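Local structure of NDP-N-acetyl-D-galactosaminuronic acid dehydrogenase (Methanosarcina mazei Go1, 3G79) at residues Gly16-Ile21 with Thr207-Glu212; Asp196-Gly201 with Gln222-Ser227. The protein probably oxidises UDP-N-acetyl-D-mannosamine to the corresponding uronate with two molecules of NAD+. All coordinates share one frame; numbering follows the deposited sequence.

Contact 1: residues Gly16-Ile21 with Thr207-Glu212; sequences GPIKKI and TKRAVE
Arg209 reaches out from helix 204-214 and closes its guanidinium group on the carbonyl oxygen of Gly16, the first residue past helix 7-15, where phi turns positive. Both terminal nitrogens grip that one atom end-on, and the oxygen lies almost exactly in the guanidinium plane. The two bonds differ in direction: Arg209 NH2 donates to Gly16 O over 2.7 Å, nearly in line with the C=O bond, whereas Arg209 NH1, 2.9 Å from Gly16 O, comes in from above the carbonyl plane at a more bent N-H...O angle of 135°. CG of Arg209 stands anti to the backbone N (chi1 -171°), and a bend at chi2 then carries the guanidinium across to the loop.

Ile18 slides past the arginine in the opposite direction. Its CG1 lies over one guanidinium face, 3.6 Å from Arg209 NE and displaced toward the rim, while CD1 reaches on to the helix backbone, 3.6 Å from Arg209 O. On the helix, Glu212 turns OE1 to Arg209 NH1 at 3.1 Å, a salt bridge whose hydrogen bond is weak. The same carboxylate oxygen accepts a hydrogen bond from a water that in turn accepts one from Ile18 N, which adds a second polar link to the loop. Phe43 and Leu213 also touch Ile18, and Leu142 of strand 142-145 packs on Arg209.

A leucine in place of Arg209 would probably leave Gly16 O without its two donors and Glu212 without its salt-bridge mate. The loop entering strand 20-24 is thus tied to helix 204-214 by a positive charge shared between the Gly16 carbonyl and the Glu212 carboxylate, while Arg209 NE stays buried under Ile18 with no polar partner in the model.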
ATOM      1  N   GLY A  16     -34.850  27.079   5.357  1.00 35.60           N
ATOM      2  CA  GLY A  16     -35.122  26.549   4.031  1.00 35.83           C
ATOM      3  C   GLY A  16     -33.854  26.203   3.263  1.00 35.28           C
ATOM      4  O   GLY A  16     -32.760  26.282   3.804  1.00 35.63           O
ATOM      5  N   PRO A  17     -33.999  25.818   1.989  1.00 33.65           N
ATOM      6  CA  PRO A  17     -32.834  25.500   1.172  1.00 33.09           C
ATOM      7  C   PRO A  17     -31.843  26.674   1.007  1.00 32.55           C
ATOM      8  O   PRO A  17     -32.264  27.835   0.983  1.00 31.86           O
ATOM      9  CB  PRO A  17     -33.447  25.121  -0.184  1.00 32.71           C
ATOM     10  CG  PRO A  17     -34.877  25.591  -0.121  1.00 33.58           C
ATOM     11  CD  PRO A  17     -35.263  25.518   1.299  1.00 32.74           C
ATOM     12  N   ILE A  18     -30.547  26.342   0.879  1.00 31.79           N
ATOM     13  CA  ILE A  18     -29.468  27.303   0.724  1.00 29.95           C
ATOM     14  C   ILE A  18     -29.710  28.084  -0.539  1.00 30.98           C
ATOM     15  O   ILE A  18     -29.932  27.501  -1.598  1.00 31.91           O
ATOM     16  CB  ILE A  18     -28.144  26.590   0.583  1.00 29.18           C
ATOM     17  CG1 ILE A  18     -27.714  25.987   1.912  1.00 26.93           C
ATOM     18  CG2 ILE A  18     -27.066  27.526   0.140  1.00 26.21           C
ATOM     19  CD1 ILE A  18     -26.618  24.967   1.759  1.00 28.62           C
ATOM     20  N   LYS A  19     -29.678  29.405  -0.432  1.00 30.52           N
ATOM     21  CA  LYS A  19     -29.915  30.257  -1.582  1.00 29.48           C
ATOM     22  C   LYS A  19     -28.867  31.337  -1.721  1.00 28.65           C
ATOM     23  O   LYS A  19     -28.596  31.793  -2.836  1.00 28.69           O
ATOM     24  CB  LYS A  19     -31.296  30.933  -1.478  1.00 29.14           C
ATOM     25  CG  LYS A  19     -32.463  30.048  -1.848  1.00 30.98           C
ATOM     26  CD  LYS A  19     -32.560  29.793  -3.328  1.00 28.80           C
ATOM     27  CE  LYS A  19     -33.475  28.623  -3.592  1.00 30.94           C
ATOM     28  NZ  LYS A  19     -33.337  28.042  -4.970  1.00 28.56           N
ATOM     29  N   LYS A  20     -28.331  31.802  -0.595  1.00 28.07           N
ATOM     30  CA  LYS A  20     -27.318  32.846  -0.659  1.00 29.00           C
ATOM     31  C   LYS A  20     -26.079  32.322   0.014  1.00 28.33           C
ATOM     32  O   LYS A  20     -26.119  31.916   1.174  1.00 29.57           O
ATOM     33  CB  LYS A  20     -27.759  34.184  -0.003  1.00 30.33           C
ATOM     34  CG  LYS A  20     -28.984  34.859  -0.660  1.00 45.23           C
ATOM     35  CD  LYS A  20     -28.831  36.395  -0.791  1.00 32.83           C
ATOM     36  CE  LYS A  20     -30.213  37.072  -0.833  1.00 45.87           C
ATOM     37  NZ  LYS A  20     -30.916  36.887   0.487  1.00 34.25           N
ATOM     38  N   ILE A  21     -24.975  32.400  -0.711  1.00 26.29           N
ATOM     39  CA  ILE A  21     -23.722  31.785  -0.333  1.00 25.97           C
ATOM     40  C   ILE A  21     -22.648  32.863  -0.315  1.00 25.14           C
ATOM     41  O   ILE A  21     -22.717  33.800  -1.060  1.00 26.05           O
ATOM     42  CB  ILE A  21     -23.365  30.667  -1.360  1.00 25.85           C
ATOM     43  CG1 ILE A  21     -24.408  29.549  -1.259  1.00 14.91           C
ATOM     44  CG2 ILE A  21     -21.948  30.124  -1.152  1.00 14.93           C
ATOM     45  CD1 ILE A  21     -24.255  28.471  -2.325  1.00 26.47           C
ATOM     46  N   THR A 207     -23.292  18.214   8.496  1.00 26.26           N
ATOM     47  CA  THR A 207     -22.975  17.348   7.361  1.00 26.17           C
ATOM     48  C   THR A 207     -24.035  17.395   6.273  1.00 27.15           C
ATOM     49  O   THR A 207     -23.701  17.570   5.111  1.00 28.26           O
ATOM     50  CB  THR A 207     -22.761  15.869   7.805  1.00 25.76           C
ATOM     51  OG1 THR A 207     -21.590  15.761   8.625  1.00 23.81           O
ATOM     52  CG2 THR A 207     -22.533  14.996   6.650  1.00 21.59           C
ATOM     53  N   LYS A 208     -25.306  17.221   6.635  1.00 28.10           N
ATOM     54  CA  LYS A 208     -26.376  17.179   5.654  1.00 28.59           C
ATOM     55  C   LYS A 208     -26.617  18.539   5.035  1.00 28.18           C
ATOM     56  O   LYS A 208     -26.960  18.622   3.839  1.00 28.28           O
ATOM     57  CB  LYS A 208     -27.671  16.626   6.245  1.00 30.15           C
ATOM     58  CG  LYS A 208     -28.115  15.320   5.575  1.00 69.18           C
ATOM     59  CD  LYS A 208     -28.604  14.274   6.596  1.00 32.52           C
ATOM     60  CE  LYS A 208     -28.283  12.863   6.129  1.00 69.19           C
ATOM     61  NZ  LYS A 208     -27.804  12.012   7.267  1.00 33.50           N
ATOM     62  N   ARG A 209     -26.434  19.596   5.831  1.00 26.49           N
ATOM     63  CA  ARG A 209     -26.563  20.954   5.307  1.00 26.63           C
ATOM     64  C   ARG A 209     -25.435  21.205   4.326  1.00 26.07           C
ATOM     65  O   ARG A 209     -25.617  21.922   3.312  1.00 25.21           O
ATOM     66  CB  ARG A 209     -26.509  22.005   6.425  1.00 27.69           C
ATOM     67  CG  ARG A 209     -26.848  23.433   6.011  1.00 31.28           C
ATOM     68  CD  ARG A 209     -28.133  23.492   5.258  1.00 27.73           C
ATOM     69  NE  ARG A 209     -28.672  24.851   5.203  1.00 31.63           N
ATOM     70  CZ  ARG A 209     -29.887  25.166   4.748  1.00 28.32           C
ATOM     71  NH1 ARG A 209     -30.706  24.222   4.285  1.00 30.63           N
ATOM     72  NH2 ARG A 209     -30.278  26.431   4.753  1.00 30.88           N
ATOM     73  N   ALA A 210     -24.272  20.606   4.593  1.00 25.65           N
ATOM     74  CA  ALA A 210     -23.117  20.920   3.737  1.00 26.16           C
ATOM     75  C   ALA A 210     -23.166  20.134   2.421  1.00 27.33           C
ATOM     76  O   ALA A 210     -22.889  20.694   1.346  1.00 28.55           O
ATOM     77  CB  ALA A 210     -21.815  20.741   4.467  1.00 25.19           C
ATOM     78  N   VAL A 211     -23.562  18.866   2.493  1.00 26.26           N
ATOM     79  CA  VAL A 211     -23.856  18.095   1.296  1.00 26.53           C
ATOM     80  C   VAL A 211     -24.710  18.915   0.310  1.00 27.44           C
ATOM     81  O   VAL A 211     -24.420  18.950  -0.879  1.00 28.94           O
ATOM     82  CB  VAL A 211     -24.556  16.755   1.651  1.00 26.71           C
ATOM     83  CG1 VAL A 211     -25.072  16.060   0.398  1.00 17.10           C
ATOM     84  CG2 VAL A 211     -23.590  15.833   2.382  1.00 15.81           C
ATOM     85  N   GLU A 212     -25.725  19.611   0.811  1.00 27.25           N
ATOM     86  CA  GLU A 212     -26.597  20.452  -0.008  1.00 28.21           C
ATOM     87  C   GLU A 212     -25.852  21.608  -0.685  1.00 28.72           C
ATOM     88  O   GLU A 212     -26.228  22.050  -1.793  1.00 28.95           O
ATOM     89  CB  GLU A 212     -27.735  21.016   0.837  1.00 29.58           C
ATOM     90  CG  GLU A 212     -28.491  19.970   1.654  1.00 40.22           C
ATOM     91  CD  GLU A 212     -29.550  20.578   2.575  1.00 32.24           C
ATOM     92  OE1 GLU A 212     -29.845  21.799   2.479  1.00 40.47           O
ATOM     93  OE2 GLU A 212     -30.078  19.820   3.424  1.00 40.95           O
TER
HETATM   94  O   HOH W   1     -30.366  23.458   0.448  1.00 29.14           O

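Contact 2: residues Asp196-Gly201 with Gln222-Ser227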
ATOM      1  N   ASP A 196     -14.320  13.645  -6.300  1.00 33.24           N
ATOM      2  CA  ASP A 196     -15.204  13.407  -5.167  1.00 33.36           C
ATOM      3  C   ASP A 196     -14.802  14.386  -4.111  1.00 34.04           C
ATOM      4  O   ASP A 196     -13.650  14.773  -4.049  1.00 34.87           O
ATOM      5  CB  ASP A 196     -15.046  11.987  -4.629  1.00 34.07           C
ATOM      6  CG  ASP A 196     -15.603  10.932  -5.576  1.00 44.02           C
ATOM      7  OD1 ASP A 196     -15.147   9.785  -5.483  1.00 34.90           O
ATOM      8  OD2 ASP A 196     -16.485  11.237  -6.413  1.00 34.91           O
ATOM      9  N   ARG A 197     -15.758  14.828  -3.304  1.00 34.57           N
ATOM     10  CA  ARG A 197     -15.553  15.946  -2.392  1.00 33.90           C
ATOM     11  C   ARG A 197     -15.824  15.452  -0.982  1.00 33.29           C
ATOM     12  O   ARG A 197     -16.951  15.032  -0.663  1.00 33.64           O
ATOM     13  CB  ARG A 197     -16.512  17.079  -2.778  1.00 34.80           C
ATOM     14  CG  ARG A 197     -16.343  18.449  -2.062  1.00 27.10           C
ATOM     15  CD  ARG A 197     -14.996  19.040  -2.425  1.00 34.93           C
ATOM     16  NE  ARG A 197     -14.659  20.136  -1.542  1.00 28.42           N
ATOM     17  CZ  ARG A 197     -14.940  21.421  -1.770  1.00 35.01           C
ATOM     18  NH1 ARG A 197     -15.540  21.778  -2.883  1.00 27.24           N
ATOM     19  NH2 ARG A 197     -14.614  22.349  -0.869  1.00 27.28           N
ATOM     20  N   ILE A 198     -14.793  15.458  -0.142  1.00 32.15           N
ATOM     21  CA  ILE A 198     -14.972  15.063   1.267  1.00 31.10           C
ATOM     22  C   ILE A 198     -15.721  16.209   1.999  1.00 29.41           C
ATOM     23  O   ILE A 198     -15.328  17.395   1.921  1.00 27.95           O
ATOM     24  CB  ILE A 198     -13.608  14.866   1.931  1.00 31.63           C
ATOM     25  CG1 ILE A 198     -12.685  13.965   1.092  1.00 28.33           C
ATOM     26  CG2 ILE A 198     -13.730  14.491   3.378  1.00 27.11           C
ATOM     27  CD1 ILE A 198     -13.190  12.605   0.726  1.00 33.99           C
ATOM     28  N   VAL A 199     -16.815  15.879   2.678  1.00 27.76           N
ATOM     29  CA  VAL A 199     -17.568  16.930   3.375  1.00 25.02           C
ATOM     30  C   VAL A 199     -17.875  16.369   4.721  1.00 23.85           C
ATOM     31  O   VAL A 199     -18.569  15.349   4.816  1.00 25.74           O
ATOM     32  CB  VAL A 199     -18.871  17.330   2.627  1.00 25.13           C
ATOM     33  CG1 VAL A 199     -19.764  18.262   3.471  1.00 18.52           C
ATOM     34  CG2 VAL A 199     -18.534  18.010   1.320  1.00 21.44           C
ATOM     35  N   GLY A 200     -17.356  17.004   5.762  1.00 21.95           N
ATOM     36  CA  GLY A 200     -17.549  16.501   7.113  1.00 23.40           C
ATOM     37  C   GLY A 200     -18.075  17.548   8.058  1.00 25.24           C
ATOM     38  O   GLY A 200     -17.458  18.624   8.216  1.00 24.80           O
ATOM     39  N   GLY A 201     -19.230  17.252   8.674  1.00 25.73           N
ATOM     40  CA  GLY A 201     -19.880  18.234   9.562  1.00 25.29           C
ATOM     41  C   GLY A 201     -19.533  17.854  10.969  1.00 25.97           C
ATOM     42  O   GLY A 201     -19.125  16.718  11.214  1.00 26.05           O
ATOM     43  N   GLN A 222     -18.507  12.924  -6.761  1.00 31.44           N
ATOM     44  CA  GLN A 222     -19.549  12.687  -5.764  1.00 31.61           C
ATOM     45  C   GLN A 222     -19.079  13.151  -4.397  1.00 30.57           C
ATOM     46  O   GLN A 222     -17.876  13.144  -4.091  1.00 30.09           O
ATOM     47  CB  GLN A 222     -19.875  11.201  -5.630  1.00 32.85           C
ATOM     48  CG  GLN A 222     -20.416  10.466  -6.847  1.00 62.27           C
ATOM     49  CD  GLN A 222     -20.988   9.092  -6.449  1.00 34.43           C
ATOM     50  OE1 GLN A 222     -22.206   8.869  -6.540  1.00 62.75           O
ATOM     51  NE2 GLN A 222     -20.122   8.201  -5.951  1.00 62.31           N
ATOM     52  N   VAL A 223     -20.047  13.515  -3.573  1.00 30.15           N
ATOM     53  CA  VAL A 223     -19.818  13.947  -2.211  1.00 31.15           C
ATOM     54  C   VAL A 223     -19.565  12.733  -1.325  1.00 32.23           C
ATOM     55  O   VAL A 223     -20.233  11.703  -1.447  1.00 32.63           O
ATOM     56  CB  VAL A 223     -21.011  14.814  -1.723  1.00 30.78           C
ATOM     57  CG1 VAL A 223     -21.129  14.811  -0.252  1.00 40.01           C
ATOM     58  CG2 VAL A 223     -20.837  16.202  -2.186  1.00 39.46           C
ATOM     59  N   ILE A 224     -18.556  12.829  -0.462  1.00 32.77           N
ATOM     60  CA  ILE A 224     -18.260  11.744   0.492  1.00 31.59           C
ATOM     61  C   ILE A 224     -18.494  12.331   1.867  1.00 30.79           C
ATOM     62  O   ILE A 224     -17.683  13.142   2.334  1.00 32.72           O
ATOM     63  CB  ILE A 224     -16.827  11.201   0.358  1.00 31.63           C
ATOM     64  CG1 ILE A 224     -16.570  10.712  -1.076  1.00 39.12           C
ATOM     65  CG2 ILE A 224     -16.585  10.057   1.388  1.00 39.01           C
ATOM     66  CD1 ILE A 224     -15.512   9.577  -1.180  1.00 31.95           C
ATOM     67  N   PRO A 225     -19.628  11.975   2.499  1.00 28.93           N
ATOM     68  CA  PRO A 225     -20.042  12.639   3.756  1.00 27.50           C
ATOM     69  C   PRO A 225     -19.491  11.901   4.985  1.00 27.41           C
ATOM     70  O   PRO A 225     -19.486  10.643   5.021  1.00 27.31           O
ATOM     71  CB  PRO A 225     -21.579  12.550   3.708  1.00 26.91           C
ATOM     72  CG  PRO A 225     -21.840  11.172   2.941  1.00 17.13           C
ATOM     73  CD  PRO A 225     -20.559  10.883   2.101  1.00 27.98           C
ATOM     74  N   MET A 226     -19.013  12.678   5.964  1.00 26.38           N
ATOM     75  CA  MET A 226     -18.461  12.138   7.222  1.00 23.94           C
ATOM     76  C   MET A 226     -18.414  13.230   8.345  1.00 23.98           C
ATOM     77  O   MET A 226     -18.977  14.309   8.189  1.00 23.66           O
ATOM     78  CB  MET A 226     -17.074  11.521   6.960  1.00 21.17           C
ATOM     79  CG  MET A 226     -15.980  12.465   6.378  1.00 16.45           C
ATOM     80  SD  MET A 226     -14.340  11.833   5.881  1.00 15.65           S
ATOM     81  CE  MET A 226     -14.794  11.014   4.354  1.00 15.50           C
ATOM     82  N   SER A 227     -17.736  12.947   9.455  1.00 23.77           N
ATOM     83  CA  SER A 227     -17.572  13.933  10.512  1.00 25.26           C
ATOM     84  C   SER A 227     -16.521  14.929  10.058  1.00 26.45           C
ATOM     85  O   SER A 227     -15.693  14.603   9.221  1.00 29.19           O
ATOM     86  CB  SER A 227     -17.124  13.257  11.819  1.00 24.99           C
ATOM     87  OG  SER A 227     -15.788  12.824  11.679  1.00 16.81           O
TER
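Ile224 is bonded through both its N and its O to the strand beside it: its N donates to Arg197 O at 2.7 Å and nearly straight (173°), and its O accepts from Val199 N at 2.9 Å. Val199 O then takes Met226 N, also at 2.9 Å, so that the bonds alternate between strands 197-201 and 223-227, which run parallel. Ahead of the strands, Asp196 OD2 receives Gln222 N at 2.7 Å on its anti side, 18° out of the carboxylate plane.

On one face of the sheet Ile198 and Ile224 run alongside one another in the same direction, with Ile198 CD1 3.9 Å from Ile224 CB. The CG2 branch of Ile198, anti to its backbone nitrogen, instead meets Met226 SD at 3.7 Å as the two chains cross obliquely. Val199 and Val223 occupy the other face, where Val199 CG2 and Val223 CG1 are 4.4 Å apart.

Helix 204-214 covers the valine face through Ala210, Val211 and Tyr214. Ala231 and Thr234 of helix 228-258 back the isoleucine-methionine face, to which Gly269 and Asp265 of the second subunit also pack. Arg197 turns its end away to Ala179 O, Pro180 O and Glu146, and Ser227 OG caps Ala230 N at the start of helix 228-258. Strand 197-201, helix 204-214 and strand 223-227 form a beta-alpha-beta crossover at the edge of the NAD-binding domain's sheet.

Overall arrangement
Helix 204-214 is common to both sites: contact 1 uses its side facing the loop before strand 20-24, while contact 2 pairs the two strands that the helix connects. Their centres are about 14 Å apart. Thr207 bridges them, its OG1 probably hydrogen-bonded to both Gly201 N and Met226 O. Both contacts are partly buried and reach the same sheet, one at the start of strand 20-24, inside the sheet, the other at its 223-227 edge. Contact 1 relies on an arginine, a carboxylate and a water; contact 2 on regular backbone bonding within the sheet, with apolar side chains on its faces, one of which meets the second subunit.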